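Local structure of 4-hydroxybenzoyl-CoA thioesterase (Staphylococcus aureus, 6FDG) at residues 1-15 and 70-82. The protein probably hydrolyses acyl-CoA thioesters, acting as a DHNA-CoA thioesterase in vitamin K2 metabolism. Sequence-based numbering, arbitrary orientation.
Sequences MIYSITEIEARYAET and YPEKVKVKTWVEK
Met-1 lays its CG over the five-membered ring of Trp-79 in a CH-pi contact, 4.0 Å from the ring centroid, at the start of an antiparallel pairing of strands 2-9 and 73-80 in the hotdog-fold sheet. Trp-79 NE1 donates in the ring plane to Glu-81 OE1, which helps hold the indole's rotation. A water joins Ile-2 O to Val-80 N. Tyr-3, its CG between the backbone N and the carbonyl carbon (chi1 68°), turns one ring face to the extended Lys-77: CE makes a CH-pi contact 3.7 Å from the ring centroid, and NZ beyond it a cation-pi contact. Three hydrogen-bonded pairs (Ser-4 with Thr-78, Thr-6 with Val-76, Ile-8 with Val-74) carry the ladder. On their buried face, toward helix 26-41, one water binds Ser-4 OG, Thr-6 OG1, Thr-78 OG1 and Val-76 O; Thr-6 OG1 also hydrogen-bonds to Asp-36. Farther along, Ile-8 CD1 meets Val-76 CG2 at 3.9 Å. The opposite face carries two salt bridges: Glu-7 OE1 to Lys-75 NZ at 2.8 Å, and Glu-9 OE2 to Lys-73, which bends at chi3 and chi4 to bring NZ from above the carboxylate plane. Ala-10 N hydrogen-bonds to Glu-72 O, 2.9 Å away. Tyr-12 points its ring edge at the face of Tyr-70, planes at 87°; its OH hydrogen-bonds to Glu-49 of a neighbouring subunit. Last, Thr-15 sets CG2 3.4 Å from Tyr-70 CB.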
ATOM      1  N   MET A   1      22.784 -20.666 -12.421  1.00 25.64           N
ATOM      2  CA  MET A   1      21.342 -20.843 -12.395  1.00 23.24           C
ATOM      3  C   MET A   1      20.689 -20.206 -13.633  1.00 20.95           C
ATOM      4  O   MET A   1      21.281 -19.344 -14.329  1.00 21.46           O
ATOM      5  CB  MET A   1      20.747 -20.178 -11.183  1.00 25.89           C
ATOM      6  CG  MET A   1      21.245 -20.441  -9.798  1.00 32.64           C
ATOM      7  SD  MET A   1      21.057 -22.181  -9.437  1.00 40.96           S
ATOM      8  CE  MET A   1      21.959 -22.315  -7.916  1.00 43.98           C
ATOM      9  N   ILE A   2      19.495 -20.688 -13.949  1.00 19.25           N
ATOM     10  CA  ILE A   2      18.590 -20.107 -14.880  1.00 17.76           C
ATOM     11  C   ILE A   2      17.914 -18.912 -14.214  1.00 17.65           C
ATOM     12  O   ILE A   2      17.312 -19.111 -13.114  1.00 18.38           O
ATOM     13  CB  ILE A   2      17.525 -21.118 -15.340  1.00 20.13           C
ATOM     14  CG1 ILE A   2      18.086 -22.383 -16.068  1.00 27.63           C
ATOM     15  CG2 ILE A   2      16.462 -20.444 -16.159  1.00 23.13           C
ATOM     16  CD1 ILE A   2      19.354 -22.251 -16.714  1.00 29.71           C
ATOM     17  N   TYR A   3      17.980 -17.732 -14.717  1.00 16.35           N
ATOM     18  CA  TYR A   3      17.453 -16.557 -14.037  1.00 15.58           C
ATOM     19  C   TYR A   3      16.853 -15.577 -14.930  1.00 16.37           C
ATOM     20  O   TYR A   3      17.118 -15.574 -16.173  1.00 18.28           O
ATOM     21  CB  TYR A   3      18.531 -15.892 -13.215  1.00 17.55           C
ATOM     22  CG  TYR A   3      19.703 -15.203 -14.020  1.00 18.06           C
ATOM     23  CD1 TYR A   3      19.643 -13.935 -14.430  1.00 18.22           C
ATOM     24  CD2 TYR A   3      20.815 -15.963 -14.427  1.00 21.58           C
ATOM     25  CE1 TYR A   3      20.686 -13.293 -15.227  1.00 20.02           C
ATOM     26  CE2 TYR A   3      21.848 -15.395 -15.210  1.00 21.20           C
ATOM     27  CZ  TYR A   3      21.691 -14.105 -15.604  1.00 22.25           C
ATOM     28  OH  TYR A   3      22.709 -13.419 -16.344  1.00 23.84           O
ATOM     29  N   SER A   4      15.960 -14.688 -14.482  1.00 16.29           N
ATOM     30  CA  SER A   4      15.425 -13.574 -15.176  1.00 16.03           C
ATOM     31  C   SER A   4      16.000 -12.262 -14.550  1.00 16.16           C
ATOM     32  O   SER A   4      16.435 -12.254 -13.399  1.00 16.95           O
ATOM     33  CB  SER A   4      13.895 -13.550 -15.186  1.00 18.43           C
ATOM     34  OG  SER A   4      13.444 -13.529 -13.851  1.00 18.48           O
ATOM     35  N   ILE A   5      15.950 -11.180 -15.356  1.00 17.08           N
ATOM     36  CA  ILE A   5      16.193  -9.824 -14.877  1.00 18.12           C
ATOM     37  C   ILE A   5      15.037  -8.988 -15.161  1.00 17.39           C
ATOM     38  O   ILE A   5      14.522  -8.928 -16.306  1.00 17.93           O
ATOM     39  CB  ILE A   5      17.468  -9.165 -15.583  1.00 18.07           C
ATOM     40  CG1 ILE A   5      18.672  -9.997 -15.286  1.00 19.78           C
ATOM     41  CG2 ILE A   5      17.581  -7.669 -15.136  1.00 19.78           C
ATOM     42  CD1 ILE A   5      19.213  -9.938 -13.934  1.00 20.14           C
ATOM     43  N   THR A   6      14.476  -8.343 -14.106  1.00 16.52           N
ATOM     44  CA  THR A   6      13.364  -7.469 -14.227  1.00 16.70           C
ATOM     45  C   THR A   6      13.734  -6.070 -13.841  1.00 18.94           C
ATOM     46  O   THR A   6      14.246  -5.844 -12.715  1.00 18.78           O
ATOM     47  CB  THR A   6      12.229  -7.950 -13.286  1.00 18.05           C
ATOM     48  OG1 THR A   6      11.956  -9.334 -13.480  1.00 18.65           O
ATOM     49  CG2 THR A   6      10.955  -7.135 -13.446  1.00 20.34           C
ATOM     50  N   GLU A   7      13.401  -5.073 -14.638  1.00 18.13           N
ATOM     51  CA  GLU A   7      13.673  -3.671 -14.281  1.00 20.02           C
ATOM     52  C   GLU A   7      12.407  -3.102 -13.633  1.00 17.67           C
ATOM     53  O   GLU A   7      11.292  -3.257 -14.148  1.00 20.11           O
ATOM     54  CB  GLU A   7      13.999  -2.872 -15.544  1.00 23.82           C
ATOM     55  CG  GLU A   7      15.298  -3.347 -16.207  1.00 33.22           C
ATOM     56  CD  GLU A   7      15.725  -2.370 -17.326  1.00 44.85           C
ATOM     57  OE1 GLU A   7      16.084  -1.225 -16.983  1.00 60.18           O
ATOM     58  OE2 GLU A   7      15.646  -2.740 -18.519  1.00 54.27           O
ATOM     59  N   ILE A   8      12.607  -2.397 -12.523  1.00 16.59           N
ATOM     60  CA  ILE A   8      11.564  -1.729 -11.794  1.00 17.81           C
ATOM     61  C   ILE A   8      11.994  -0.283 -11.532  1.00 18.25           C
ATOM     62  O   ILE A   8      13.109  -0.046 -11.081  1.00 20.14           O
ATOM     63  CB  ILE A   8      11.272  -2.466 -10.457  1.00 17.80           C
ATOM     64  CG1 ILE A   8      10.864  -3.929 -10.737  1.00 17.81           C
ATOM     65  CG2 ILE A   8      10.261  -1.670  -9.622  1.00 20.09           C
ATOM     66  CD1 ILE A   8      10.545  -4.706  -9.465  1.00 18.73           C
ATOM     67  N   GLU A   9      11.113   0.648 -11.781  1.00 17.47           N
ATOM     68  CA  GLU A   9      11.407   2.057 -11.453  1.00 18.15           C
ATOM     69  C   GLU A   9      10.644   2.394 -10.184  1.00 19.06           C
ATOM     70  O   GLU A   9       9.421   2.270 -10.139  1.00 18.80           O
ATOM     71  CB  GLU A   9      10.940   2.955 -12.598  1.00 21.07           C
ATOM     72  CG  GLU A   9      11.191   4.421 -12.304  1.00 28.52           C
ATOM     73  CD  GLU A   9      11.643   5.206 -13.514  1.00 43.62           C
ATOM     74  OE1 GLU A   9      11.055   5.047 -14.601  1.00 49.32           O
ATOM     75  OE2 GLU A   9      12.643   5.950 -13.391  1.00 55.44           O
ATOM     76  N   ALA A  10      11.357   2.814  -9.146  1.00 16.62           N
ATOM     77  CA  ALA A  10      10.755   3.156  -7.895  1.00 17.40           C
ATOM     78  C   ALA A  10       9.734   4.244  -8.053  1.00 17.09           C
ATOM     79  O   ALA A  10       9.883   5.177  -8.910  1.00 19.95           O
ATOM     80  CB  ALA A  10      11.813   3.566  -6.909  1.00 19.40           C
ATOM     81  N   ARG A  11       8.688   4.250  -7.251  1.00 16.04           N
ATOM     82  CA  ARG A  11       7.640   5.261  -7.263  1.00 16.04           C
ATOM     83  C   ARG A  11       7.743   6.112  -6.017  1.00 15.98           C
ATOM     84  O   ARG A  11       8.101   5.648  -4.962  1.00 16.45           O
ATOM     85  CB  ARG A  11       6.248   4.569  -7.267  1.00 16.38           C
ATOM     86  CG  ARG A  11       5.994   3.806  -8.564  1.00 16.29           C
ATOM     87  CD  ARG A  11       4.828   2.877  -8.397  1.00 16.62           C
ATOM     88  NE  ARG A  11       4.470   2.230  -9.643  1.00 17.43           N
ATOM     89  CZ  ARG A  11       3.424   1.409  -9.845  1.00 16.72           C
ATOM     90  NH1 ARG A  11       2.629   1.183  -8.877  1.00 17.16           N
ATOM     91  NH2 ARG A  11       3.212   0.994 -11.075  1.00 18.79           N
ATOM     92  N   TYR A  12       7.343   7.387  -6.149  1.00 16.34           N
ATOM     93  CA  TYR A  12       7.306   8.262  -4.982  1.00 17.59           C
ATOM     94  C   TYR A  12       6.448   7.728  -3.875  1.00 16.08           C
ATOM     95  O   TYR A  12       6.768   7.771  -2.702  1.00 17.68           O
ATOM     96  CB  TYR A  12       6.782   9.633  -5.490  1.00 19.04           C
ATOM     97  CG  TYR A  12       6.899  10.732  -4.444  1.00 20.39           C
ATOM     98  CD1 TYR A  12       5.976  10.957  -3.437  1.00 21.84           C
ATOM     99  CD2 TYR A  12       8.087  11.465  -4.397  1.00 23.51           C
ATOM    100  CE1 TYR A  12       6.223  11.917  -2.429  1.00 23.55           C
ATOM    101  CE2 TYR A  12       8.271  12.467  -3.493  1.00 26.95           C
ATOM    102  CZ  TYR A  12       7.339  12.607  -2.526  1.00 25.45           C
ATOM    103  OH  TYR A  12       7.456  13.658  -1.497  1.00 37.14           O
ATOM    104  N   ALA A  13       5.353   7.090  -4.248  1.00 17.03           N
ATOM    105  CA  ALA A  13       4.420   6.498  -3.257  1.00 16.61           C
ATOM    106  C   ALA A  13       5.070   5.387  -2.474  1.00 15.66           C
ATOM    107  O   ALA A  13       4.590   5.075  -1.388  1.00 17.05           O
ATOM    108  CB  ALA A  13       3.248   5.845  -3.936  1.00 17.47           C
ATOM    109  N   GLU A  14       6.142   4.782  -2.952  1.00 15.13           N
ATOM    110  CA  GLU A  14       6.829   3.700  -2.242  1.00 15.76           C
ATOM    111  C   GLU A  14       7.848   4.185  -1.212  1.00 15.80           C
ATOM    112  O   GLU A  14       8.457   3.306  -0.543  1.00 16.56           O
ATOM    113  CB  GLU A  14       7.467   2.802  -3.274  1.00 16.91           C
ATOM    114  CG  GLU A  14       6.461   1.939  -4.050  1.00 17.12           C
ATOM    115  CD  GLU A  14       7.064   1.299  -5.269  1.00 17.80           C
ATOM    116  OE1 GLU A  14       7.980   1.761  -5.949  1.00 18.40           O
ATOM    117  OE2 GLU A  14       6.521   0.150  -5.650  1.00 19.66           O
ATOM    118  N   THR A  15       7.983   5.510  -1.060  1.00 16.22           N
ATOM    119  CA  THR A  15       8.931   6.063  -0.055  1.00 16.92           C
ATOM    120  C   THR A  15       8.338   6.177   1.292  1.00 20.04           C
ATOM    121  O   THR A  15       7.096   6.213   1.426  1.00 19.39           O
ATOM    122  CB  THR A  15       9.406   7.458  -0.451  1.00 18.15           C
ATOM    123  OG1 THR A  15       8.338   8.384  -0.471  1.00 19.21           O
ATOM    124  CG2 THR A  15      10.155   7.416  -1.745  1.00 20.91           C
ATOM    125  N   TYR A  70      14.874   6.932  -3.368  1.00 31.14           N
ATOM    126  CA  TYR A  70      14.095   7.346  -4.490  1.00 25.28           C
ATOM    127  C   TYR A  70      14.717   8.775  -5.105  1.00 24.16           C
ATOM    128  O   TYR A  70      15.153   9.593  -4.304  1.00 31.04           O
ATOM    129  CB  TYR A  70      12.698   7.658  -3.967  1.00 33.92           C
ATOM    130  CG  TYR A  70      11.849   8.291  -5.025  1.00 24.89           C
ATOM    131  CD1 TYR A  70      11.164   7.557  -5.939  1.00 27.16           C
ATOM    132  CD2 TYR A  70      11.871   9.714  -5.218  1.00 30.39           C
ATOM    133  CE1 TYR A  70      10.489   8.138  -6.981  1.00 27.52           C
ATOM    134  CE2 TYR A  70      11.152  10.297  -6.230  1.00 26.03           C
ATOM    135  CZ  TYR A  70      10.374   9.429  -7.053  1.00 28.62           C
ATOM    136  OH  TYR A  70       9.733  10.033  -8.068  1.00 29.87           O
ATOM    137  N   PRO A  71      14.661   8.951  -6.376  1.00 23.18           N
ATOM    138  CA  PRO A  71      14.286   8.093  -7.456  1.00 23.27           C
ATOM    139  C   PRO A  71      15.340   6.941  -7.684  1.00 25.03           C
ATOM    140  O   PRO A  71      16.554   7.110  -7.351  1.00 25.82           O
ATOM    141  CB  PRO A  71      14.134   8.989  -8.647  1.00 32.01           C
ATOM    142  CG  PRO A  71      15.171   9.994  -8.389  1.00 29.86           C
ATOM    143  CD  PRO A  71      15.236  10.222  -6.902  1.00 29.04           C
ATOM    144  N   GLU A  72      14.958   5.838  -8.315  1.00 20.79           N
ATOM    145  CA  GLU A  72      15.919   4.783  -8.666  1.00 21.49           C
ATOM    146  C   GLU A  72      15.339   3.827  -9.620  1.00 21.65           C
ATOM    147  O   GLU A  72      14.185   3.339  -9.407  1.00 20.65           O
ATOM    148  CB  GLU A  72      16.301   3.959  -7.414  1.00 23.11           C
ATOM    149  CG  GLU A  72      17.563   3.122  -7.438  1.00 23.57           C
ATOM    150  CD  GLU A  72      18.818   3.823  -6.933  1.00 30.77           C
ATOM    151  OE1 GLU A  72      18.757   4.861  -6.328  1.00 29.43           O
ATOM    152  OE2 GLU A  72      19.895   3.323  -7.169  1.00 30.28           O
ATOM    153  N   LYS A  73      16.092   3.382 -10.625  1.00 21.13           N
ATOM    154  CA  LYS A  73      15.766   2.246 -11.491  1.00 19.24           C
ATOM    155  C   LYS A  73      16.575   1.092 -11.021  1.00 20.57           C
ATOM    156  O   LYS A  73      17.843   1.138 -10.859  1.00 22.57           O
ATOM    157  CB  LYS A  73      16.256   2.573 -12.902  1.00 23.37           C
ATOM    158  CG  LYS A  73      15.530   3.802 -13.298  1.00 32.85           C
ATOM    159  CD  LYS A  73      15.919   4.340 -14.669  1.00 41.15           C
ATOM    160  CE  LYS A  73      14.834   4.015 -15.674  1.00 53.45           C
ATOM    161  NZ  LYS A  73      13.878   5.140 -15.734  1.00 58.29           N
ATOM    162  N   VAL A  74      15.961   0.013 -10.589  1.00 18.42           N
ATOM    163  CA  VAL A  74      16.643  -1.179 -10.095  1.00 18.86           C
ATOM    164  C   VAL A  74      16.483  -2.383 -11.011  1.00 16.87           C
ATOM    165  O   VAL A  74      15.561  -2.398 -11.865  1.00 18.85           O
ATOM    166  CB  VAL A  74      16.159  -1.539  -8.666  1.00 18.48           C
ATOM    167  CG1 VAL A  74      16.302  -0.445  -7.659  1.00 19.96           C
ATOM    168  CG2 VAL A  74      14.717  -2.083  -8.664  1.00 18.34           C
ATOM    169  N   LYS A  75      17.357  -3.382 -10.850  1.00 17.12           N
ATOM    170  CA  LYS A  75      17.232  -4.614 -11.589  1.00 17.79           C
ATOM    171  C   LYS A  75      17.146  -5.715 -10.595  1.00 19.54           C
ATOM    172  O   LYS A  75      17.873  -5.798  -9.613  1.00 18.99           O
ATOM    173  CB  LYS A  75      18.465  -4.833 -12.488  1.00 21.36           C
ATOM    174  CG  LYS A  75      18.551  -3.755 -13.600  1.00 26.51           C
ATOM    175  CD  LYS A  75      19.803  -3.840 -14.469  1.00 41.27           C
ATOM    176  CE  LYS A  75      19.800  -2.549 -15.314  1.00 44.92           C
ATOM    177  NZ  LYS A  75      18.470  -2.314 -16.013  1.00 44.00           N
ATOM    178  N   VAL A  76      16.128  -6.580 -10.765  1.00 17.41           N
ATOM    179  CA  VAL A  76      15.850  -7.713  -9.878  1.00 17.14           C
ATOM    180  C   VAL A  76      16.208  -9.006 -10.579  1.00 16.41           C
ATOM    181  O   VAL A  76      15.636  -9.239 -11.644  1.00 17.79           O
ATOM    182  CB  VAL A  76      14.407  -7.757  -9.350  1.00 16.73           C
ATOM    183  CG1 VAL A  76      14.332  -8.869  -8.339  1.00 17.07           C
ATOM    184  CG2 VAL A  76      13.986  -6.420  -8.806  1.00 18.50           C
ATOM    185  N   LYS A  77      17.116  -9.769 -10.068  1.00 16.54           N
ATOM    186  CA  LYS A  77      17.550 -11.079 -10.581  1.00 16.45           C
ATOM    187  C   LYS A  77      16.745 -12.105  -9.798  1.00 16.80           C
ATOM    188  O   LYS A  77      16.806 -12.113  -8.563  1.00 17.59           O
ATOM    189  CB  LYS A  77      19.055 -11.272 -10.418  1.00 17.40           C
ATOM    190  CG  LYS A  77      19.560 -12.621 -10.894  1.00 20.23           C
ATOM    191  CD  LYS A  77      21.099 -12.651 -10.742  1.00 23.88           C
ATOM    192  CE  LYS A  77      21.684 -13.907 -11.326  1.00 24.26           C
ATOM    193  NZ  LYS A  77      23.190 -13.895 -11.138  1.00 31.47           N
ATOM    194  N   THR A  78      16.045 -13.018 -10.481  1.00 15.94           N
ATOM    195  CA  THR A  78      15.183 -14.064  -9.918  1.00 16.85           C
ATOM    196  C   THR A  78      15.551 -15.407 -10.377  1.00 16.26           C
ATOM    197  O   THR A  78      15.739 -15.552 -11.608  1.00 17.44           O
ATOM    198  CB  THR A  78      13.741 -13.781 -10.287  1.00 16.59           C
ATOM    199  OG1 THR A  78      13.337 -12.494  -9.912  1.00 18.60           O
ATOM    200  CG2 THR A  78      12.791 -14.794  -9.599  1.00 17.83           C
ATOM    201  N   TRP A  79      15.580 -16.369  -9.516  1.00 15.61           N
ATOM    202  CA  TRP A  79      15.778 -17.787  -9.943  1.00 15.66           C
ATOM    203  C   TRP A  79      15.065 -18.687  -8.959  1.00 17.60           C
ATOM    204  O   TRP A  79      14.569 -18.249  -7.886  1.00 16.34           O
ATOM    205  CB  TRP A  79      17.263 -18.216 -10.001  1.00 18.03           C
ATOM    206  CG  TRP A  79      17.996 -18.216  -8.771  1.00 18.61           C
ATOM    207  CD1 TRP A  79      18.290 -19.323  -8.007  1.00 20.19           C
ATOM    208  CD2 TRP A  79      18.672 -17.129  -8.120  1.00 18.41           C
ATOM    209  NE1 TRP A  79      19.055 -18.974  -6.918  1.00 19.93           N
ATOM    210  CE2 TRP A  79      19.293 -17.638  -6.983  1.00 19.06           C
ATOM    211  CE3 TRP A  79      18.758 -15.740  -8.383  1.00 19.24           C
ATOM    212  CZ2 TRP A  79      20.115 -16.813  -6.131  1.00 20.67           C
ATOM    213  CZ3 TRP A  79      19.464 -14.986  -7.516  1.00 21.80           C
ATOM    214  CH2 TRP A  79      20.108 -15.519  -6.455  1.00 21.11           C
ATOM    215  N   VAL A  80      14.794 -19.921  -9.357  1.00 15.99           N
ATOM    216  CA  VAL A  80      14.154 -20.929  -8.518  1.00 16.43           C
ATOM    217  C   VAL A  80      15.236 -21.733  -7.830  1.00 17.02           C
ATOM    218  O   VAL A  80      15.944 -22.565  -8.462  1.00 19.23           O
ATOM    219  CB  VAL A  80      13.195 -21.778  -9.339  1.00 16.20           C
ATOM    220  CG1 VAL A  80      12.641 -22.869  -8.393  1.00 17.03           C
ATOM    221  CG2 VAL A  80      12.105 -20.931  -9.951  1.00 17.38           C
ATOM    222  N   GLU A  81      15.463 -21.539  -6.537  1.00 17.77           N
ATOM    223  CA  GLU A  81      16.474 -22.265  -5.775  1.00 18.91           C
ATOM    224  C   GLU A  81      16.077 -23.676  -5.588  1.00 20.08           C
ATOM    225  O   GLU A  81      16.930 -24.583  -5.593  1.00 22.31           O
ATOM    226  CB  GLU A  81      16.674 -21.553  -4.448  1.00 20.91           C
ATOM    227  CG  GLU A  81      17.777 -22.129  -3.570  1.00 24.55           C
ATOM    228  CD  GLU A  81      19.140 -22.092  -4.159  1.00 29.74           C
ATOM    229  OE1 GLU A  81      19.480 -21.261  -5.085  1.00 32.47           O
ATOM    230  OE2 GLU A  81      20.004 -22.811  -3.544  1.00 37.41           O
ATOM    231  N   LYS A  82      14.786 -23.933  -5.341  1.00 18.46           N
ATOM    232  CA  LYS A  82      14.311 -25.301  -5.093  1.00 20.27           C
ATOM    233  C   LYS A  82      12.919 -25.458  -5.709  1.00 19.20           C
ATOM    234  O   LYS A  82      12.017 -24.651  -5.421  1.00 19.90           O
ATOM    235  CB  LYS A  82      14.199 -25.599  -3.606  1.00 22.77           C
ATOM    236  CG  LYS A  82      15.442 -25.283  -2.708  1.00 31.19           C
ATOM    237  CD  LYS A  82      15.142 -25.051  -1.219  1.00 40.54           C
ATOM    238  CE  LYS A  82      16.461 -25.049  -0.433  1.00 45.65           C
ATOM    239  NZ  LYS A  82      16.359 -25.917   0.795  1.00 53.64           N
TER
HETATM  240  O   HOH W   1      15.765 -20.974 -11.909  1.00 16.91           O
HETATM  241  O   HOH W   2      13.627 -11.145 -12.384  1.00 18.23           O
HETATM  242  O   HOH W   3      12.440   6.083  -9.569  1.00 26.77           O